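Local coordinates for protein YrdA (Escherichia coli, PDB 3TIO), which binds zinc at the interfaces of its trimer and resembles gamma-class carbonic anhydrases, though its own activity is not established, at residues 66-70 and 94-98. The protein carries 1 engineered substitution. Residues are numbered along the deposited sequence; the frame is centred on the assembly and turned at random.
Sequences HVTHK and LHGCT. With ZN (zinc ion), chain G.
His66, His69 and His95 close on one zinc ion at neighbouring turns of a left-handed parallel beta-helix, the fold of hexapeptide-repeat proteins and gamma-class carbonic anhydrases. His66 and His95 are partners in a parallel bridge, and their side chains run side by side toward the metal; both hold CG anti to the backbone N (chi1 -161° and -152°). Their rings are nevertheless turned 70° apart, and they use different nitrogens: ND1 of His66 lies 2.1 Å from zinc, NE2 of His95 2.0 Å. The side chain of His69, from the loop after the strand, crosses that of His95 at about a right angle and brings its NE2 in at the edge of the His95 ring, 2.1 Å from the metal. His90 of a second subunit supplies the fourth ligand, placing the site at the subunit interface. On the far side of its ring, His66 NE2 is hydrogen-bonded to Asp47, which probably helps fix the rotation of that ring; the bond from His95 ND1 to Asp113 is weak. His66 N donates to Leu94 O (3.0 Å) and Gly96 N to His66 O (2.9 Å), holding the two strands in register. Thr68 OG1, hydrogen-bonded to Asp113, lies 3.4 Å from Gly96 CA. Over one face of the His95 ring passes the Val67 backbone, whose O comes within 3.2 Å of His95 CE1.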
loop_
_atom_site.group_PDB
_atom_site.type_symbol
_atom_site.label_atom_id
_atom_site.label_comp_id
_atom_site.label_asym_id
_atom_site.label_seq_id
_atom_site.Cartn_x
_atom_site.Cartn_y
_atom_site.Cartn_z
ATOM N N HIS A 66 -8.512 -9.605 -1.832
ATOM C CA HIS A 66 -9.220 -10.383 -0.833
ATOM C C HIS A 66 -10.675 -10.542 -1.236
ATOM O O HIS A 66 -11.162 -9.885 -2.162
ATOM C CB HIS A 66 -9.132 -9.736 0.551
ATOM C CG HIS A 66 -9.442 -10.679 1.674
ATOM N ND1 HIS A 66 -10.010 -10.270 2.860
ATOM C CD2 HIS A 66 -9.257 -12.016 1.791
ATOM C CE1 HIS A 66 -10.165 -11.312 3.658
ATOM N NE2 HIS A 66 -9.716 -12.384 3.032
ATOM N N VAL A 67 -11.358 -11.431 -0.528
ATOM C CA VAL A 67 -12.757 -11.733 -0.779
ATOM C C VAL A 67 -13.647 -11.019 0.229
ATOM O O VAL A 67 -13.165 -10.466 1.218
ATOM C CB VAL A 67 -12.996 -13.248 -0.666
ATOM C CG1 VAL A 67 -12.184 -13.979 -1.722
ATOM C CG2 VAL A 67 -12.595 -13.730 0.719
ATOM N N THR A 68 -14.951 -11.026 -0.030
ATOM C CA THR A 68 -15.897 -10.397 0.877
ATOM C C THR A 68 -15.943 -11.249 2.141
ATOM O O THR A 68 -16.047 -12.475 2.072
ATOM C CB THR A 68 -17.302 -10.316 0.246
ATOM O OG1 THR A 68 -17.274 -9.401 -0.857
ATOM C CG2 THR A 68 -18.325 -9.837 1.264
ATOM N N HIS A 69 -15.855 -10.590 3.290
ATOM C CA HIS A 69 -15.858 -11.280 4.576
ATOM C C HIS A 69 -17.210 -11.887 4.913
ATOM O O HIS A 69 -18.233 -11.524 4.333
ATOM C CB HIS A 69 -15.465 -10.314 5.694
ATOM C CG HIS A 69 -14.153 -9.629 5.475
ATOM N ND1 HIS A 69 -13.625 -8.733 6.378
ATOM C CD2 HIS A 69 -13.263 -9.705 4.456
ATOM C CE1 HIS A 69 -12.466 -8.286 5.928
ATOM N NE2 HIS A 69 -12.225 -8.862 4.764
ATOM N N LYS A 70 -17.205 -12.819 5.860
ATOM C CA LYS A 70 -18.437 -13.456 6.297
ATOM C C LYS A 70 -19.175 -12.432 7.147
ATOM O O LYS A 70 -18.560 -11.717 7.940
ATOM C CB LYS A 70 -18.124 -14.705 7.123
ATOM C CG LYS A 70 -17.334 -15.756 6.359
ATOM C CD LYS A 70 -16.970 -16.942 7.239
ATOM C CE LYS A 70 -18.205 -17.673 7.737
ATOM N NZ LYS A 70 -17.838 -18.866 8.546
ATOM N N LEU A 94 -8.264 -4.884 -4.342
ATOM C CA LEU A 94 -9.484 -5.475 -4.890
ATOM C C LEU A 94 -10.145 -6.236 -3.756
ATOM O O LEU A 94 -9.522 -7.089 -3.121
ATOM C CB LEU A 94 -9.166 -6.428 -6.039
ATOM C CG LEU A 94 -8.435 -5.827 -7.241
ATOM C CD1 LEU A 94 -8.241 -6.908 -8.291
ATOM C CD2 LEU A 94 -9.224 -4.653 -7.819
ATOM N N HIS A 95 -11.413 -5.941 -3.506
ATOM C CA HIS A 95 -12.094 -6.585 -2.406
ATOM C C HIS A 95 -13.483 -7.115 -2.725
ATOM O O HIS A 95 -14.450 -6.360 -2.741
ATOM C CB HIS A 95 -12.173 -5.609 -1.236
ATOM C CG HIS A 95 -12.214 -6.282 0.092
ATOM N ND1 HIS A 95 -13.392 -6.631 0.718
ATOM C CD2 HIS A 95 -11.216 -6.741 0.881
ATOM C CE1 HIS A 95 -13.116 -7.281 1.834
ATOM N NE2 HIS A 95 -11.804 -7.360 1.955
ATOM N N GLY A 96 -13.569 -8.418 -2.976
ATOM C CA GLY A 96 -14.848 -9.048 -3.259
ATOM C C GLY A 96 -15.661 -8.427 -4.376
ATOM O O GLY A 96 -16.885 -8.325 -4.284
ATOM N N CYS A 97 -14.983 -8.016 -5.438
ATOM C CA CYS A 97 -15.661 -7.422 -6.578
ATOM C C CYS A 97 -15.609 -8.366 -7.770
ATOM O O CYS A 97 -15.055 -9.467 -7.684
ATOM C CB CYS A 97 -15.011 -6.088 -6.942
ATOM S SG CYS A 97 -13.227 -6.183 -7.177
ATOM N N THR A 98 -16.204 -7.931 -8.877
ATOM C CA THR A 98 -16.222 -8.717 -10.103
ATOM C C THR A 98 -15.690 -7.838 -11.221
ATOM O O THR A 98 -16.201 -6.744 -11.450
ATOM C CB THR A 98 -17.649 -9.165 -10.472
ATOM O OG1 THR A 98 -18.172 -9.999 -9.431
ATOM C CG2 THR A 98 -17.641 -9.939 -11.785
HETATM ZN ZN ZN G . -10.756 -8.404 3.368
#